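Long-range contacts in BH1974 protein (Bacillus halodurans, PDB 3ON5), which probably assists a xanthine dehydrogenase, as XdhC-type proteins do when they deliver the molybdenum cofactor to the enzyme: residues Arg201-Gly206 / Pro262-Leu267; Thr228-Asn233 / Thr270-Lys275; Phe250-Leu255 / Asp276-His281. All blocks are in the same frame, centred on the assembly; numbering follows the deposited sequence. Where two conformers were deposited one is given.

Contact 1: residues Arg201-Gly206 / Pro262-Leu267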
# COMPACT_ATOMS: atom_id res chain seq x y z
N ARG A 201 13.49 14.38 -29.21
CA ARG A 201 14.25 15.31 -28.40
C ARG A 201 13.57 16.65 -28.32
O ARG A 201 13.06 17.14 -29.31
CB ARG A 201 15.65 15.47 -28.98
CG ARG A 201 16.67 14.61 -28.28
CD ARG A 201 17.76 14.16 -29.21
NE ARG A 201 18.44 15.23 -29.95
CZ ARG A 201 19.67 15.65 -29.66
NH1 ARG A 201 20.34 15.13 -28.64
NH2 ARG A 201 20.25 16.58 -30.43
N LEU A 202 13.57 17.22 -27.11
CA LEU A 202 13.03 18.54 -26.82
C LEU A 202 14.13 19.36 -26.18
O LEU A 202 14.54 19.08 -25.05
CB LEU A 202 11.79 18.48 -25.93
CG LEU A 202 11.16 19.82 -25.55
CD1 LEU A 202 10.51 20.46 -26.76
CD2 LEU A 202 10.15 19.64 -24.44
N ILE A 203 14.65 20.33 -26.95
CA ILE A 203 15.76 21.20 -26.57
C ILE A 203 15.16 22.51 -26.07
O ILE A 203 14.57 23.26 -26.86
CB ILE A 203 16.76 21.37 -27.74
CG1 ILE A 203 17.14 19.99 -28.34
CG2 ILE A 203 18.00 22.20 -27.30
CD1 ILE A 203 17.89 19.97 -29.59
N ILE A 204 15.27 22.74 -24.75
CA ILE A 204 14.71 23.91 -24.07
C ILE A 204 15.81 24.93 -23.75
O ILE A 204 16.78 24.62 -23.04
CB ILE A 204 13.95 23.49 -22.80
CG1 ILE A 204 12.88 22.41 -23.12
CG2 ILE A 204 13.32 24.72 -22.14
CD1 ILE A 204 12.31 21.66 -21.91
N PHE A 205 15.65 26.14 -24.28
CA PHE A 205 16.51 27.29 -24.04
C PHE A 205 15.87 28.14 -22.96
O PHE A 205 14.83 28.77 -23.19
CB PHE A 205 16.75 28.08 -25.32
CG PHE A 205 17.67 27.40 -26.30
CD1 PHE A 205 19.05 27.58 -26.23
CD2 PHE A 205 17.16 26.62 -27.33
CE1 PHE A 205 19.90 26.96 -27.14
CE2 PHE A 205 18.02 26.00 -28.24
CZ PHE A 205 19.38 26.18 -28.14
N GLY A 206 16.45 28.07 -21.76
CA GLY A 206 15.97 28.78 -20.59
C GLY A 206 15.78 27.84 -19.42
O GLY A 206 15.34 26.71 -19.60
N PRO A 262 17.50 17.79 -37.53
CA PRO A 262 16.25 18.37 -38.07
C PRO A 262 14.97 17.78 -37.46
O PRO A 262 13.93 18.44 -37.50
CB PRO A 262 16.33 18.03 -39.56
CG PRO A 262 17.76 17.71 -39.81
CD PRO A 262 18.20 17.02 -38.57
N ASP A 263 15.05 16.56 -36.87
CA ASP A 263 13.90 15.89 -36.27
C ASP A 263 13.69 16.34 -34.79
O ASP A 263 12.76 15.85 -34.12
CB ASP A 263 14.05 14.35 -36.35
CG ASP A 263 15.28 13.73 -35.70
OD1 ASP A 263 16.40 14.25 -35.93
OD2 ASP A 263 15.14 12.66 -35.06
N ASP A 264 14.51 17.30 -34.30
CA ASP A 264 14.42 17.82 -32.94
C ASP A 264 13.34 18.91 -32.82
O ASP A 264 12.94 19.53 -33.82
CB ASP A 264 15.79 18.38 -32.46
CG ASP A 264 16.90 17.37 -32.22
OD1 ASP A 264 16.58 16.20 -31.90
OD2 ASP A 264 18.08 17.76 -32.26
N PHE A 265 12.89 19.13 -31.56
CA PHE A 265 11.92 20.14 -31.13
C PHE A 265 12.62 21.19 -30.28
O PHE A 265 13.26 20.85 -29.28
CB PHE A 265 10.75 19.49 -30.34
CG PHE A 265 9.93 18.49 -31.13
CD1 PHE A 265 10.36 17.18 -31.28
CD2 PHE A 265 8.72 18.86 -31.69
CE1 PHE A 265 9.63 16.26 -32.04
CE2 PHE A 265 7.97 17.93 -32.43
CZ PHE A 265 8.43 16.64 -32.60
N VAL A 266 12.53 22.46 -30.68
CA VAL A 266 13.19 23.53 -29.95
C VAL A 266 12.13 24.41 -29.28
O VAL A 266 11.08 24.71 -29.87
CB VAL A 266 14.15 24.36 -30.84
CG1 VAL A 266 14.78 25.51 -30.04
CG2 VAL A 266 15.25 23.48 -31.44
N LEU A 267 12.44 24.82 -28.04
CA LEU A 267 11.60 25.67 -27.22
C LEU A 267 12.47 26.79 -26.63
O LEU A 267 13.36 26.51 -25.83
CB LEU A 267 10.98 24.78 -26.15
CG LEU A 267 9.59 25.08 -25.62
CD1 LEU A 267 8.60 25.41 -26.72
CD2 LEU A 267 9.11 23.89 -24.94

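Contact 2: residues Thr228-Asn233 / Thr270-Lys275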
# COMPACT_ATOMS: atom_id res chain seq x y z
N THR A 228 19.10 24.06 -21.28
CA THR A 228 20.32 24.86 -21.36
C THR A 228 19.98 26.32 -20.98
O THR A 228 18.92 26.85 -21.32
CB THR A 228 21.02 24.74 -22.71
OG1 THR A 228 22.19 25.58 -22.72
CG2 THR A 228 20.10 25.05 -23.89
N ASP A 229 20.89 26.92 -20.20
CA ASP A 229 20.86 28.29 -19.70
C ASP A 229 22.29 28.67 -19.30
O ASP A 229 23.14 27.80 -19.11
CB ASP A 229 19.86 28.42 -18.54
CG ASP A 229 19.49 29.84 -18.15
OD1 ASP A 229 20.31 30.52 -17.52
OD2 ASP A 229 18.32 30.23 -18.37
N TRP A 230 22.58 29.98 -19.24
CA TRP A 230 23.90 30.51 -18.95
C TRP A 230 24.06 30.84 -17.45
O TRP A 230 25.16 31.23 -17.04
CB TRP A 230 24.11 31.77 -19.80
CG TRP A 230 23.15 32.88 -19.50
CD1 TRP A 230 23.39 33.99 -18.75
CD2 TRP A 230 21.80 33.02 -19.99
NE1 TRP A 230 22.28 34.79 -18.71
CE2 TRP A 230 21.29 34.22 -19.47
CE3 TRP A 230 20.98 32.24 -20.83
CZ2 TRP A 230 19.98 34.65 -19.73
CZ3 TRP A 230 19.68 32.66 -21.07
CH2 TRP A 230 19.20 33.85 -20.53
N ARG A 231 22.99 30.66 -16.64
CA ARG A 231 22.93 30.99 -15.20
C ARG A 231 22.97 29.71 -14.34
O ARG A 231 21.96 29.02 -14.17
CB ARG A 231 21.67 31.79 -14.93
CG ARG A 231 21.66 33.11 -15.70
CD ARG A 231 20.31 33.76 -15.69
NE ARG A 231 19.30 32.91 -16.30
CZ ARG A 231 18.04 33.26 -16.45
NH1 ARG A 231 17.63 34.46 -16.05
NH2 ARG A 231 17.16 32.42 -16.99
N PRO A 232 24.16 29.41 -13.76
CA PRO A 232 24.34 28.12 -13.08
C PRO A 232 23.41 27.86 -11.90
O PRO A 232 23.09 26.68 -11.67
CB PRO A 232 25.78 28.19 -12.56
CG PRO A 232 26.23 29.58 -12.78
CD PRO A 232 25.46 30.09 -13.92
N ASN A 233 22.95 28.91 -11.16
CA ASN A 233 22.10 28.63 -10.00
C ASN A 233 20.66 28.35 -10.45
O ASN A 233 19.93 27.75 -9.68
CB ASN A 233 22.14 29.72 -8.92
CG ASN A 233 21.48 31.04 -9.19
OD1 ASN A 233 20.63 31.19 -10.08
ND2 ASN A 233 21.85 32.04 -8.41
N THR A 270 13.83 31.98 -22.71
CA THR A 270 14.86 32.56 -21.85
C THR A 270 14.35 33.82 -21.16
O THR A 270 14.91 34.19 -20.13
CB THR A 270 16.15 32.87 -22.63
OG1 THR A 270 15.97 34.03 -23.44
CG2 THR A 270 16.66 31.71 -23.46
N HIS A 271 13.33 34.50 -21.73
CA HIS A 271 12.74 35.76 -21.25
C HIS A 271 13.73 36.91 -21.44
O HIS A 271 13.56 37.96 -20.83
CB HIS A 271 12.29 35.68 -19.78
CG HIS A 271 11.23 34.65 -19.52
ND1 HIS A 271 9.91 34.92 -19.76
CD2 HIS A 271 11.34 33.40 -19.01
CE1 HIS A 271 9.24 33.83 -19.41
NE2 HIS A 271 10.06 32.88 -18.96
N HIS A 272 14.77 36.70 -22.26
CA HIS A 272 15.83 37.65 -22.62
C HIS A 272 15.84 37.80 -24.11
O HIS A 272 16.15 36.83 -24.81
CB HIS A 272 17.21 37.20 -22.10
CG HIS A 272 17.36 37.27 -20.62
ND1 HIS A 272 16.79 36.32 -19.78
CD2 HIS A 272 18.08 38.14 -19.87
CE1 HIS A 272 17.13 36.67 -18.55
NE2 HIS A 272 17.92 37.76 -18.55
N PHE A 273 15.47 38.99 -24.59
CA PHE A 273 15.32 39.30 -26.00
C PHE A 273 16.58 39.00 -26.81
O PHE A 273 16.50 38.25 -27.78
CB PHE A 273 14.94 40.78 -26.18
CG PHE A 273 14.51 41.11 -27.60
CD1 PHE A 273 15.44 41.53 -28.54
CD2 PHE A 273 13.17 41.02 -27.98
CE1 PHE A 273 15.05 41.82 -29.85
CE2 PHE A 273 12.78 41.34 -29.28
CZ PHE A 273 13.72 41.73 -30.20
N GLN A 274 17.73 39.57 -26.42
CA GLN A 274 18.99 39.38 -27.14
C GLN A 274 19.36 37.88 -27.22
O GLN A 274 19.81 37.43 -28.28
CB GLN A 274 20.10 40.18 -26.45
CG GLN A 274 21.48 40.12 -27.11
CD GLN A 274 22.51 40.86 -26.29
OE1 GLN A 274 22.52 42.10 -26.20
NE2 GLN A 274 23.43 40.11 -25.68
N LYS A 275 19.15 37.13 -26.10
CA LYS A 275 19.44 35.70 -26.03
C LYS A 275 18.52 34.94 -27.00
O LYS A 275 19.03 34.20 -27.85
CB LYS A 275 19.29 35.17 -24.59
CG LYS A 275 20.26 35.73 -23.55
CD LYS A 275 21.67 35.21 -23.67
CE LYS A 275 22.60 35.88 -22.69
NZ LYS A 275 22.76 37.33 -23.00

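Contact 3: residues Phe250-Leu255 / Asp276-His281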
# COMPACT_ATOMS: atom_id res chain seq x y z
N PHE A 250 26.44 29.79 -22.52
CA PHE A 250 25.76 30.87 -23.25
C PHE A 250 25.16 30.28 -24.52
O PHE A 250 25.81 29.40 -25.11
CB PHE A 250 26.69 32.03 -23.55
CG PHE A 250 26.93 32.92 -22.38
CD1 PHE A 250 25.99 33.86 -21.99
CD2 PHE A 250 28.13 32.88 -21.69
CE1 PHE A 250 26.20 34.67 -20.88
CE2 PHE A 250 28.37 33.75 -20.63
CZ PHE A 250 27.39 34.60 -20.21
N PRO A 251 23.93 30.68 -24.94
CA PRO A 251 23.30 30.08 -26.15
C PRO A 251 24.24 29.93 -27.34
O PRO A 251 24.23 28.86 -27.94
CB PRO A 251 22.21 31.07 -26.51
CG PRO A 251 21.83 31.68 -25.23
CD PRO A 251 23.05 31.69 -24.34
N ALA A 252 25.09 30.94 -27.62
CA ALA A 252 26.05 30.94 -28.71
C ALA A 252 27.06 29.80 -28.60
O ALA A 252 27.47 29.27 -29.62
CB ALA A 252 26.79 32.27 -28.75
N ASP A 253 27.46 29.44 -27.36
CA ASP A 253 28.39 28.34 -27.13
C ASP A 253 27.69 27.03 -27.27
O ASP A 253 28.24 26.12 -27.86
CB ASP A 253 29.03 28.44 -25.75
CG ASP A 253 30.02 29.56 -25.62
OD1 ASP A 253 30.87 29.70 -26.52
OD2 ASP A 253 30.01 30.23 -24.57
N PHE A 254 26.46 26.93 -26.74
CA PHE A 254 25.65 25.74 -26.85
C PHE A 254 25.44 25.36 -28.31
O PHE A 254 25.76 24.25 -28.69
CB PHE A 254 24.31 25.93 -26.15
CG PHE A 254 23.43 24.72 -26.18
CD1 PHE A 254 23.51 23.75 -25.18
CD2 PHE A 254 22.48 24.56 -27.18
CE1 PHE A 254 22.65 22.64 -25.19
CE2 PHE A 254 21.64 23.45 -27.20
CZ PHE A 254 21.71 22.51 -26.19
N LEU A 255 24.97 26.32 -29.13
CA LEU A 255 24.68 26.15 -30.57
C LEU A 255 25.94 25.77 -31.35
O LEU A 255 25.86 25.00 -32.32
CB LEU A 255 24.06 27.43 -31.15
CG LEU A 255 22.68 27.80 -30.59
CD1 LEU A 255 22.34 29.22 -30.89
CD2 LEU A 255 21.58 26.82 -31.00
N ASP A 276 17.18 35.18 -26.93
CA ASP A 276 16.18 34.57 -27.82
C ASP A 276 16.48 34.89 -29.29
O ASP A 276 16.35 34.01 -30.14
CB ASP A 276 14.77 35.05 -27.45
CG ASP A 276 14.24 34.56 -26.12
OD1 ASP A 276 14.82 33.62 -25.55
OD2 ASP A 276 13.18 35.05 -25.70
N GLN A 277 16.91 36.13 -29.57
CA GLN A 277 17.26 36.55 -30.91
C GLN A 277 18.51 35.81 -31.42
O GLN A 277 18.48 35.44 -32.59
CB GLN A 277 17.49 38.06 -30.94
CG GLN A 277 17.49 38.60 -32.35
CD GLN A 277 17.69 40.08 -32.39
OE1 GLN A 277 18.74 40.59 -31.98
NE2 GLN A 277 16.71 40.79 -32.95
N GLU A 278 19.57 35.55 -30.59
CA GLU A 278 20.72 34.82 -31.17
C GLU A 278 20.31 33.38 -31.42
O GLU A 278 20.67 32.85 -32.47
CB GLU A 278 22.06 34.90 -30.36
CG GLU A 278 22.24 34.23 -28.99
CD GLU A 278 23.63 34.44 -28.38
OE1 GLU A 278 24.42 35.20 -29.00
OE2 GLU A 278 23.93 33.88 -27.30
N ILE A 279 19.48 32.78 -30.53
CA ILE A 279 19.01 31.39 -30.68
C ILE A 279 18.20 31.26 -32.00
O ILE A 279 18.55 30.43 -32.84
CB ILE A 279 18.20 30.90 -29.47
CG1 ILE A 279 18.99 31.07 -28.16
CG2 ILE A 279 17.79 29.44 -29.68
CD1 ILE A 279 18.18 31.02 -26.93
N LEU A 280 17.17 32.10 -32.18
CA LEU A 280 16.31 32.08 -33.36
C LEU A 280 17.09 32.32 -34.67
O LEU A 280 16.91 31.56 -35.61
CB LEU A 280 15.21 33.14 -33.21
CG LEU A 280 14.20 33.25 -34.36
CD1 LEU A 280 13.44 31.95 -34.58
CD2 LEU A 280 13.24 34.40 -34.11
N HIS A 281 17.94 33.35 -34.72
CA HIS A 281 18.72 33.70 -35.90
C HIS A 281 19.64 32.57 -36.31
O HIS A 281 19.88 32.42 -37.50
CB HIS A 281 19.54 34.97 -35.65
CG HIS A 281 18.72 36.23 -35.77
ND1 HIS A 281 19.14 37.29 -36.56
CD2 HIS A 281 17.50 36.52 -35.28
CE1 HIS A 281 18.18 38.20 -36.48
NE2 HIS A 281 17.17 37.78 -35.72

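Contact 1: residues Arg201-Gly206 / Pro262-Leu267
Arg201 takes hold of Asp264 side-on: its NE lies 2.9 Å from Asp264 OD1, while its NH2 lies 3.1 Å from Asp264 OD2. The nitrogens reach the oxygens on their syn side but from out of the carboxylate plane, whereas the oxygens lie close to the guanidinium plane; with the two planes turned 41° against each other, this salt bridge is twisted rather than flat. Asp264 OD2 also accepts from the backbone N of Arg261, which ties the carboxylate to the loop ahead of it. The carbonyl O of Arg201 receives Phe265 N and lies at the edge of the Phe265 ring, 3.3 Å from CD1.

Leu202 turns to the same face of the sheet as Phe265 and crosses it at about a right angle, its CD1 3.7 Å from Phe265 CB. Helices 211-221 and 326-343 cover this face. Ile203 belongs to the other face, with Val266, and its CD1 rests beside Asp264. Its backbone works in both directions: the N donates to Phe265 O at 2.8 Å, and the O accepts from Leu267 N. Ile204 returns to the Leu202 face, where CG1 lies 4.3 Å from Leu267 CB. Phe205 donates its N to Leu267 O, and with CG beside its own backbone N (chi1 -73°) the ring brings its CE2 edge to Val266 CG1, 3.7 Å away.

Gly206, just after this strand, has backbone angles that call for glycine. Neighbouring first and fourth strands of a parallel sheet ordered 3-2-1-4-5-6 are characteristic of a Rossmann fold.

Contact 2: residues Thr228-Asn233 / Thr270-Lys275
Trp230 pushes the edge of its six-membered ring onto the face of His272, the planes 88° apart in a T-shaped pair, with CH2 3.5 Å from His272 ND1. Its CG sits between the backbone N and the carbonyl carbon (chi1 62°), which directs the indole toward residues 270-275. Thr270 CB meets the same edge in the indole plane, 3.8 Å from Trp230 CH2. Lys275, bent at chi2 and chi4, lays its aliphatic chain over one indole face; CD stands 4.0 Å from the centroid of the six-membered ring, a CH-pi contact. Asp229 OD1 and Arg231 NE lie over the rim of the opposite face. Arg231 holds Asp229 side-on, NE to OD1 and NH2 to OD2, which leaves NH1 3.4 Å from His272 CE1. The imidazole is fixed in turn by ND1, which donates to Thr270 O; that oxygen lies in the imidazole plane, although the donor stands well above the carbonyl plane. Replacing His272 with an alanine would probably leave the Trp230 edge without a face to rest on and Thr270 O without this donor. The contact joins the loop after strand 223-229 to the start of helix 273-283, beside Pro251 of helix 251-257.

Contact 3: residues Phe250-Leu255 / Asp276-His281
Glu278 spans the gap between two helices and ends at Pro251 and Ala252, the first turn of helix 251-257. Followed outward, its side chain leaves CB with CG set between the backbone N and the carbonyl carbon (chi1 68°), then runs extended, and this carries the carboxylate clear of its own helix. CB points toward the other helix without touching it. CG is the first atom to meet something, coming within 4.0 Å of Pro251 CB. CD follows, about equally far from the CB and the N of Ala252. At the tip the two oxygens part company. OE1 lies 3.8 Å from Ala252 CB. OE2 does the polar work: it accepts from Ala252 N at 3.2 Å, a weak bond with an angle of 131° at the hydrogen, and it also rests 3.4 Å from Pro251 CB. The proline ring and the Glu278 chain cross at about a right angle.

Beneath this polar edge the contact is greasy. Ile279 CG1 packs on Pro251 CB at 3.6 Å, and Leu255 reaches over with CD1 to 4.0 Å from Ile279 CA. Both Leu255 and Ile279 also touch Phe205 of strand 200-205, so the two helices, running roughly parallel at 22°, share a seat on the sheet.

With Phe250 at the N-cap and Pro251 lacking an N-H, Ala252 carries the first N-H within helix 251-257. A carboxylate placed there would be expected to feel the positive end of the helix dipole, which would favour its ionised form; the hydrogen bond itself is weak, so any such effect is probably modest.

All three contacts fall in the Rossmann domain: the centre of contact 1 is about 15 Å from that of contact 2 and 12 Å from that of contact 3, while the centres of contacts 2 and 3 are about 10 Å apart. Along the chain their segments interleave, 201-206, 228-233 and 250-255 coming first, then 262-267, 270-275 and 276-281. Contact 1 supplies the centre of the parallel sheet; contact 2 lies where strand 223-229 gives way to a loop at its C-terminal end, and contact 3 pairs two helices on one face. Helix 273-283 serves contacts 2 and 3. Such strand ends commonly form the ligand-binding edge of a Rossmann domain, though nucleotide binding is not established here.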